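Local coordinates for protein hyaluronidase (Thermobaculum terrenum, PDB 5DIY) that is a family 84 glycoside hydrolase that probably removes O-linked N-acetylglucosamine from proteins, here in an engineered active-site variant, at residues A142-L145 and T146-Q150; N173-Y176 and L177-G181; K102-P105 and F106-G110. All blocks are in the same frame, centred on the assembly; numbering follows the deposited sequence.

Contact 1 of 3, residues A142-L145 and T146-Q150; sequences ADFL and TRVLQ
Thr146 grips Ala142 twice, one helical turn back in helix 137-153. Thr146 OG1 donates to Ala142 O at 2.6 Å. Thr146 N donates to Ala142 O at 2.9 Å. The two donors reach Ala142 O from opposite faces of the carbonyl plane. The hydroxyl sits beside Thr146's own backbone N (chi1 -59°), which turns it back along the helix toward that carbonyl.

Arg147 follows with a salt bridge to Asp143. Arg147 NH2 lies 3.2 Å from Asp143 OD2, and NE makes a weak bond to the same oxygen. The carboxylate is close to the guanidinium plane, but the approach is not flat. The two planes are 50° apart, and OD2 is met from above the carboxylate plane. A bend at chi3 (-73°) folds the arginine over for this. Both groups have second partners: Tyr134 OH bonds to Asp143 OD2, and Tyr90 O accepts from Arg147 NH2. The pair therefore ties the helix to nearby loops.

Val148 comes next. Val148 CG2 lies over one face of the Phe144 ring, 4.0 Å from its centroid and offset toward the rim, a CH-pi contact. Leu149 N closes the next backbone turn on Leu145 O at 2.9 Å.

Helix 137-153 packs on the outside of the barrel. Phe144, Arg147 and Val148 touch Leu99 or Leu96 of helix 93-108. Leu145 and Val148 rest on Ile116 of strand 113-117. Leu145 also meets Met163, and Val148 and Leu149 meet Ile161, both in strand 160-164.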
loop_
_atom_site.group_PDB
_atom_site.type_symbol
_atom_site.label_atom_id
_atom_site.label_comp_id
_atom_site.label_asym_id
_atom_site.label_seq_id
_atom_site.Cartn_x
_atom_site.Cartn_y
_atom_site.Cartn_z
ATOM N N ALA C 142 9.181 -27.685 -4.387
ATOM C CA ALA C 142 8.728 -28.605 -3.340
ATOM C C ALA C 142 9.871 -29.495 -2.846
ATOM O O ALA C 142 10.044 -29.670 -1.639
ATOM C CB ALA C 142 7.563 -29.454 -3.834
ATOM N N ASP C 143 10.649 -30.035 -3.786
ATOM C CA ASP C 143 11.802 -30.881 -3.460
ATOM C C ASP C 143 12.909 -30.101 -2.752
ATOM O O ASP C 143 13.516 -30.599 -1.799
ATOM C CB ASP C 143 12.364 -31.553 -4.721
ATOM C CG ASP C 143 13.620 -32.362 -4.438
ATOM O OD1 ASP C 143 13.605 -33.156 -3.473
ATOM O OD2 ASP C 143 14.626 -32.183 -5.156
ATOM N N PHE C 144 13.178 -28.887 -3.221
ATOM C CA PHE C 144 14.155 -28.025 -2.561
ATOM C C PHE C 144 13.742 -27.716 -1.122
ATOM O O PHE C 144 14.539 -27.870 -0.195
ATOM C CB PHE C 144 14.345 -26.725 -3.337
ATOM C CG PHE C 144 15.411 -25.839 -2.768
ATOM C CD1 PHE C 144 16.745 -26.131 -2.976
ATOM C CD2 PHE C 144 15.083 -24.716 -2.017
ATOM C CE1 PHE C 144 17.745 -25.320 -2.457
ATOM C CE2 PHE C 144 16.073 -23.898 -1.495
ATOM C CZ PHE C 144 17.406 -24.201 -1.715
ATOM N N LEU C 145 12.497 -27.286 -0.942
ATOM C CA LEU C 145 12.012 -26.896 0.387
ATOM C C LEU C 145 11.940 -28.079 1.346
ATOM O O LEU C 145 12.263 -27.934 2.529
ATOM C CB LEU C 145 10.657 -26.184 0.290
ATOM C CG LEU C 145 10.719 -24.805 -0.383
ATOM C CD1 LEU C 145 9.323 -24.347 -0.770
ATOM C CD2 LEU C 145 11.405 -23.779 0.513
ATOM N N THR C 146 11.532 -29.242 0.831
ATOM C CA THR C 146 11.556 -30.494 1.601
ATOM C C THR C 146 12.958 -30.784 2.123
ATOM O O THR C 146 13.132 -31.056 3.316
ATOM C CB THR C 146 11.076 -31.693 0.753
ATOM O OG1 THR C 146 9.743 -31.448 0.286
ATOM C CG2 THR C 146 11.105 -33.015 1.573
ATOM N N ARG C 147 13.948 -30.701 1.233
ATOM C CA ARG C 147 15.353 -30.949 1.600
ATOM C C ARG C 147 15.917 -29.914 2.577
ATOM O O ARG C 147 16.705 -30.268 3.459
ATOM C CB ARG C 147 16.252 -31.069 0.358
ATOM C CG ARG C 147 16.171 -32.439 -0.301
ATOM C CD ARG C 147 17.189 -32.611 -1.415
ATOM N NE ARG C 147 16.817 -31.845 -2.604
ATOM C CZ ARG C 147 17.478 -30.802 -3.121
ATOM N NH1 ARG C 147 18.611 -30.350 -2.595
ATOM N NH2 ARG C 147 16.995 -30.209 -4.214
ATOM N N VAL C 148 15.510 -28.652 2.442
ATOM C CA VAL C 148 15.943 -27.621 3.399
ATOM C C VAL C 148 15.348 -27.918 4.784
ATOM O O VAL C 148 16.059 -27.831 5.783
ATOM C CB VAL C 148 15.614 -26.173 2.936
ATOM C CG1 VAL C 148 15.964 -25.155 4.019
ATOM C CG2 VAL C 148 16.358 -25.831 1.643
ATOM N N LEU C 149 14.066 -28.289 4.831
ATOM C CA LEU C 149 13.391 -28.619 6.091
ATOM C C LEU C 149 14.045 -29.808 6.783
ATOM O O LEU C 149 14.382 -29.734 7.968
ATOM C CB LEU C 149 11.902 -28.925 5.865
ATOM C CG LEU C 149 11.052 -29.146 7.130
ATOM C CD1 LEU C 149 11.075 -27.920 8.038
ATOM C CD2 LEU C 149 9.621 -29.513 6.773
ATOM N N GLN C 150 14.218 -30.893 6.032
ATOM C CA GLN C 150 14.861 -32.106 6.546
ATOM C C GLN C 150 16.249 -31.818 7.136
ATOM O O GLN C 150 16.585 -32.349 8.195
ATOM C CB GLN C 150 14.909 -33.196 5.466
ATOM C CG GLN C 150 13.541 -33.810 5.205
ATOM C CD GLN C 150 13.480 -34.739 4.002
ATOM O OE1 GLN C 150 14.401 -34.794 3.179
ATOM N NE2 GLN C 150 12.371 -35.465 3.883
#

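Contact 2 of 3, residues N173-Y176 and L177-G181; sequences NLEY and LRILG
This is a local contact at the start of a helix, where Arg178 reaches back to Asn173 and Tyr176 packs against Leu177 and Leu180. It forms the first turns of helix 175-183, which links barrel strands 160-164 and 189-192. Leu174 holds the N-cap position.

The arginine folds back over the turn that leads into the helix. Arg178 NH1 donates to Asn173 O at 2.7 Å, with an N-H...O angle of 152°. The oxygen lies close to the guanidinium plane. One guanidinium face covers Glu175 CA, which sits 3.7 Å above its centre. Bends at chi2 and chi3 (142° and 40°) bring the group round to this position. The Glu175 carboxylate is near but makes no salt bridge: Glu175 OE1 is 4.3 Å from Arg178 NH2 and well out of the guanidinium plane. Glu175 CG instead meets the Ile179 CD1 methyl at 3.7 Å.

On the buried side, Tyr176 and Leu180 lie side by side and point the same way. Tyr176 CE1 is 3.8 Å from Leu180 CD2. Leu177 CD2 is 4.0 Å from Tyr176 CD1. The phenol oxygen hydrogen-bonds to Gln141 OE1 of helix 137-153 and to Thr166 N, so this buried polar end is satisfied. The Tyr176 side chain is about 9 Å from that of Asp119, which binds N-acetylglucosamine.

Leu180 N closes a regular turn on Tyr176 O. The arrangement belongs to a beta-alpha-beta crossover of the TIM barrel, running from strand 160-164 through helix 175-183 to strand 189-192.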
loop_
_atom_site.group_PDB
_atom_site.type_symbol
_atom_site.label_atom_id
_atom_site.label_comp_id
_atom_site.label_asym_id
_atom_site.label_seq_id
_atom_site.Cartn_x
_atom_site.Cartn_y
_atom_site.Cartn_z
ATOM N N ASN C 173 -6.964 -22.380 -8.052
ATOM C CA ASN C 173 -7.014 -23.753 -8.572
ATOM C C ASN C 173 -5.966 -24.057 -9.639
ATOM O O ASN C 173 -6.067 -25.063 -10.334
ATOM C CB ASN C 173 -8.430 -24.058 -9.082
ATOM C CG ASN C 173 -9.453 -24.065 -7.964
ATOM O OD1 ASN C 173 -10.468 -23.379 -8.029
ATOM N ND2 ASN C 173 -9.177 -24.830 -6.918
ATOM N N LEU C 174 -4.936 -23.216 -9.734
ATOM C CA LEU C 174 -3.864 -23.403 -10.710
ATOM C C LEU C 174 -3.105 -24.698 -10.420
ATOM O O LEU C 174 -2.928 -25.070 -9.256
ATOM C CB LEU C 174 -2.907 -22.207 -10.663
ATOM C CG LEU C 174 -1.917 -22.024 -11.813
ATOM C CD1 LEU C 174 -2.635 -21.558 -13.073
ATOM C CD2 LEU C 174 -0.838 -21.028 -11.414
ATOM N N GLU C 175 -2.675 -25.383 -11.480
ATOM C CA GLU C 175 -1.993 -26.678 -11.369
ATOM C C GLU C 175 -0.758 -26.610 -10.467
ATOM O O GLU C 175 -0.561 -27.472 -9.606
ATOM C CB GLU C 175 -1.603 -27.192 -12.762
ATOM C CG GLU C 175 -0.892 -28.540 -12.775
ATOM C CD GLU C 175 -0.613 -29.040 -14.183
ATOM O OE1 GLU C 175 -1.565 -29.494 -14.847
ATOM O OE2 GLU C 175 0.557 -28.986 -14.621
ATOM N N TYR C 176 0.068 -25.589 -10.688
ATOM C CA TYR C 176 1.216 -25.286 -9.833
ATOM C C TYR C 176 0.856 -25.345 -8.327
ATOM O O TYR C 176 1.553 -25.993 -7.547
ATOM C CB TYR C 176 1.794 -23.909 -10.225
ATOM C CG TYR C 176 2.780 -23.324 -9.241
ATOM C CD1 TYR C 176 2.330 -22.634 -8.114
ATOM C CD2 TYR C 176 4.157 -23.434 -9.439
ATOM C CE1 TYR C 176 3.219 -22.096 -7.204
ATOM C CE2 TYR C 176 5.055 -22.887 -8.532
ATOM C CZ TYR C 176 4.576 -22.223 -7.413
ATOM O OH TYR C 176 5.438 -21.679 -6.490
ATOM N N LEU C 177 -0.225 -24.673 -7.940
ATOM C CA LEU C 177 -0.681 -24.642 -6.539
ATOM C C LEU C 177 -1.130 -26.014 -6.020
ATOM O O LEU C 177 -0.881 -26.353 -4.857
ATOM C CB LEU C 177 -1.829 -23.649 -6.368
ATOM C CG LEU C 177 -1.473 -22.176 -6.574
ATOM C CD1 LEU C 177 -2.735 -21.334 -6.672
ATOM C CD2 LEU C 177 -0.564 -21.681 -5.452
ATOM N N ARG C 178 -1.801 -26.781 -6.879
ATOM C CA ARG C 178 -2.225 -28.151 -6.544
ATOM C C ARG C 178 -1.029 -29.092 -6.368
ATOM O O ARG C 178 -1.019 -29.916 -5.452
ATOM C CB ARG C 178 -3.197 -28.695 -7.599
ATOM C CG ARG C 178 -4.660 -28.299 -7.374
ATOM C CD ARG C 178 -5.404 -27.983 -8.674
ATOM N NE ARG C 178 -5.053 -28.904 -9.763
ATOM C CZ ARG C 178 -5.175 -28.654 -11.071
ATOM N NH1 ARG C 178 -5.666 -27.500 -11.529
ATOM N NH2 ARG C 178 -4.797 -29.584 -11.942
ATOM N N ILE C 179 -0.019 -28.954 -7.225
ATOM C CA ILE C 179 1.222 -29.725 -7.097
ATOM C C ILE C 179 1.934 -29.354 -5.798
ATOM O O ILE C 179 2.437 -30.224 -5.090
ATOM C CB ILE C 179 2.184 -29.500 -8.292
ATOM C CG1 ILE C 179 1.577 -30.037 -9.596
ATOM C CG2 ILE C 179 3.534 -30.175 -8.045
ATOM C CD1 ILE C 179 2.162 -29.404 -10.846
ATOM N N LEU C 180 1.968 -28.060 -5.492
ATOM C CA LEU C 180 2.644 -27.569 -4.290
ATOM C C LEU C 180 1.959 -28.084 -3.012
ATOM O O LEU C 180 2.633 -28.483 -2.063
ATOM C CB LEU C 180 2.696 -26.030 -4.293
ATOM C CG LEU C 180 3.966 -25.324 -3.832
ATOM C CD1 LEU C 180 5.166 -25.677 -4.704
ATOM C CD2 LEU C 180 3.713 -23.824 -3.848
ATOM N N GLY C 181 0.628 -28.080 -2.994
ATOM C CA GLY C 181 -0.120 -28.576 -1.837
ATOM C C GLY C 181 0.087 -30.060 -1.587
ATOM O O GLY C 181 0.133 -30.500 -0.438
#

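Contact 3 of 3, residues K102-P105 and F106-G110; sequences KITP and FLEMG
Phe106 N and Leu107 N both turn to Ile103 O near the end of helix 93-108. Leu107 N donates to Ile103 O at 3.0 Å and 160°. The Phe106 bond is weak, bent to 123°. Pro105 has no N-H to give, and the helix is kinked there. Glu108 N donates to Thr104 O at 2.9 Å. Met109 N makes two weak bonds, to Pro105 O and to Phe106 O. Gly110 N bonds to Leu107 O at 3.2 Å. Gly110 has positive phi (107°), and the end is a Schellman motif.

Side-chain donors look outside these residues. Thr104 OG1 bonds to Ile100 O, one turn earlier. Lys102 NZ is buried and held by the carbonyls of Glu54, Tyr47 and Trp52. Its charge also meets Tyr56 in a cation-pi contact.

The apolar contacts are slighter. Ile103 CD1 and Leu107 CD1 meet at 4.1 Å. Met109 CE lies 4.4 Å from Pro105 CB. Separately, the bend at chi3 lays Met109 CE against Pro105 O.

The helix lies between two others. Pro105, Phe106 and Met109 face helix 58-73, while Ile103 and Leu107 touch Leu152 of helix 137-153. Inward, Phe106 stacks on Phe80 of strand 77-82.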
loop_
_atom_site.group_PDB
_atom_site.type_symbol
_atom_site.label_atom_id
_atom_site.label_comp_id
_atom_site.label_asym_id
_atom_site.label_seq_id
_atom_site.Cartn_x
_atom_site.Cartn_y
_atom_site.Cartn_z
ATOM N N LYS C 102 24.192 -19.347 4.634
ATOM C CA LYS C 102 23.632 -17.989 4.734
ATOM C C LYS C 102 22.761 -17.789 5.983
ATOM O O LYS C 102 22.875 -16.761 6.659
ATOM C CB LYS C 102 22.825 -17.658 3.465
ATOM C CG LYS C 102 22.156 -16.291 3.428
ATOM C CD LYS C 102 23.128 -15.161 3.730
ATOM C CE LYS C 102 22.583 -13.815 3.273
ATOM N NZ LYS C 102 22.610 -13.669 1.787
ATOM N N ILE C 103 21.901 -18.766 6.280
ATOM C CA ILE C 103 20.974 -18.666 7.415
ATOM C C ILE C 103 21.551 -19.121 8.768
ATOM O O ILE C 103 20.933 -18.863 9.800
ATOM C CB ILE C 103 19.618 -19.383 7.143
ATOM C CG1 ILE C 103 19.764 -20.906 7.051
ATOM C CG2 ILE C 103 18.979 -18.844 5.866
ATOM C CD1 ILE C 103 18.487 -21.644 7.379
ATOM N N THR C 104 22.713 -19.786 8.769
ATOM C CA THR C 104 23.305 -20.318 10.010
ATOM C C THR C 104 23.491 -19.270 11.121
ATOM O O THR C 104 23.110 -19.539 12.256
ATOM C CB THR C 104 24.627 -21.084 9.742
ATOM O OG1 THR C 104 24.329 -22.303 9.053
ATOM C CG2 THR C 104 25.362 -21.433 11.034
ATOM N N PRO C 105 24.065 -18.086 10.806
ATOM C CA PRO C 105 24.146 -17.031 11.842
ATOM C C PRO C 105 22.804 -16.736 12.536
ATOM O O PRO C 105 22.778 -16.496 13.744
ATOM C CB PRO C 105 24.632 -15.807 11.062
ATOM C CG PRO C 105 25.386 -16.365 9.900
ATOM C CD PRO C 105 24.745 -17.682 9.558
ATOM N N PHE C 106 21.707 -16.795 11.779
ATOM C CA PHE C 106 20.365 -16.595 12.334
ATOM C C PHE C 106 19.924 -17.766 13.201
ATOM O O PHE C 106 19.352 -17.555 14.274
ATOM C CB PHE C 106 19.350 -16.300 11.226
ATOM C CG PHE C 106 19.653 -15.037 10.485
ATOM C CD1 PHE C 106 19.298 -13.812 11.025
ATOM C CD2 PHE C 106 20.344 -15.065 9.277
ATOM C CE1 PHE C 106 19.600 -12.633 10.366
ATOM C CE2 PHE C 106 20.656 -13.887 8.613
ATOM C CZ PHE C 106 20.285 -12.668 9.160
ATOM N N LEU C 107 20.219 -18.988 12.758
ATOM C CA LEU C 107 19.954 -20.186 13.565
ATOM C C LEU C 107 20.680 -20.115 14.913
ATOM O O LEU C 107 20.091 -20.403 15.951
ATOM C CB LEU C 107 20.354 -21.463 12.811
ATOM C CG LEU C 107 19.634 -21.779 11.495
ATOM C CD1 LEU C 107 20.268 -22.995 10.839
ATOM C CD2 LEU C 107 18.143 -22.001 11.706
ATOM N N GLU C 108 21.941 -19.686 14.885
ATOM C CA GLU C 108 22.759 -19.545 16.099
ATOM C C GLU C 108 22.327 -18.389 17.018
ATOM O O GLU C 108 22.604 -18.426 18.220
ATOM C CB GLU C 108 24.234 -19.378 15.726
ATOM C CG GLU C 108 24.837 -20.599 15.037
ATOM C CD GLU C 108 26.215 -20.345 14.441
ATOM O OE1 GLU C 108 26.722 -19.204 14.527
ATOM O OE2 GLU C 108 26.798 -21.303 13.880
ATOM N N MET C 109 21.670 -17.368 16.459
ATOM C CA MET C 109 21.101 -16.265 17.260
ATOM C C MET C 109 19.693 -16.550 17.811
ATOM O O MET C 109 19.122 -15.706 18.503
ATOM C CB MET C 109 21.103 -14.961 16.458
ATOM C CG MET C 109 22.485 -14.355 16.310
ATOM S SD MET C 109 22.476 -12.815 15.377
ATOM C CE MET C 109 22.142 -13.378 13.711
ATOM N N GLY C 110 19.137 -17.723 17.509
ATOM C CA GLY C 110 17.881 -18.178 18.116
ATOM C C GLY C 110 16.670 -18.154 17.201
ATOM O O GLY C 110 15.576 -18.524 17.628
#

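How the contacts relate
From the N terminus the chain meets contact 3, then contact 1, then contact 2. Each joins adjoining segments, so none closes a long loop. They run in series and neither nest nor cross. Contact 3 ends the helix between barrel strands 77-82 and 113-117. Contact 1 lies on the helix between strands 113-117 and 160-164, and contact 2 begins the helix that follows strand 160-164. Contact 1 is thus the middle one, with centres about 18 Å from contact 3 and 17 Å from contact 2. Contacts 2 and 3 are about 31 Å apart between centres. Helix 137-153 touches both neighbouring helices, so the three mark successive parts of the barrel's outer layer.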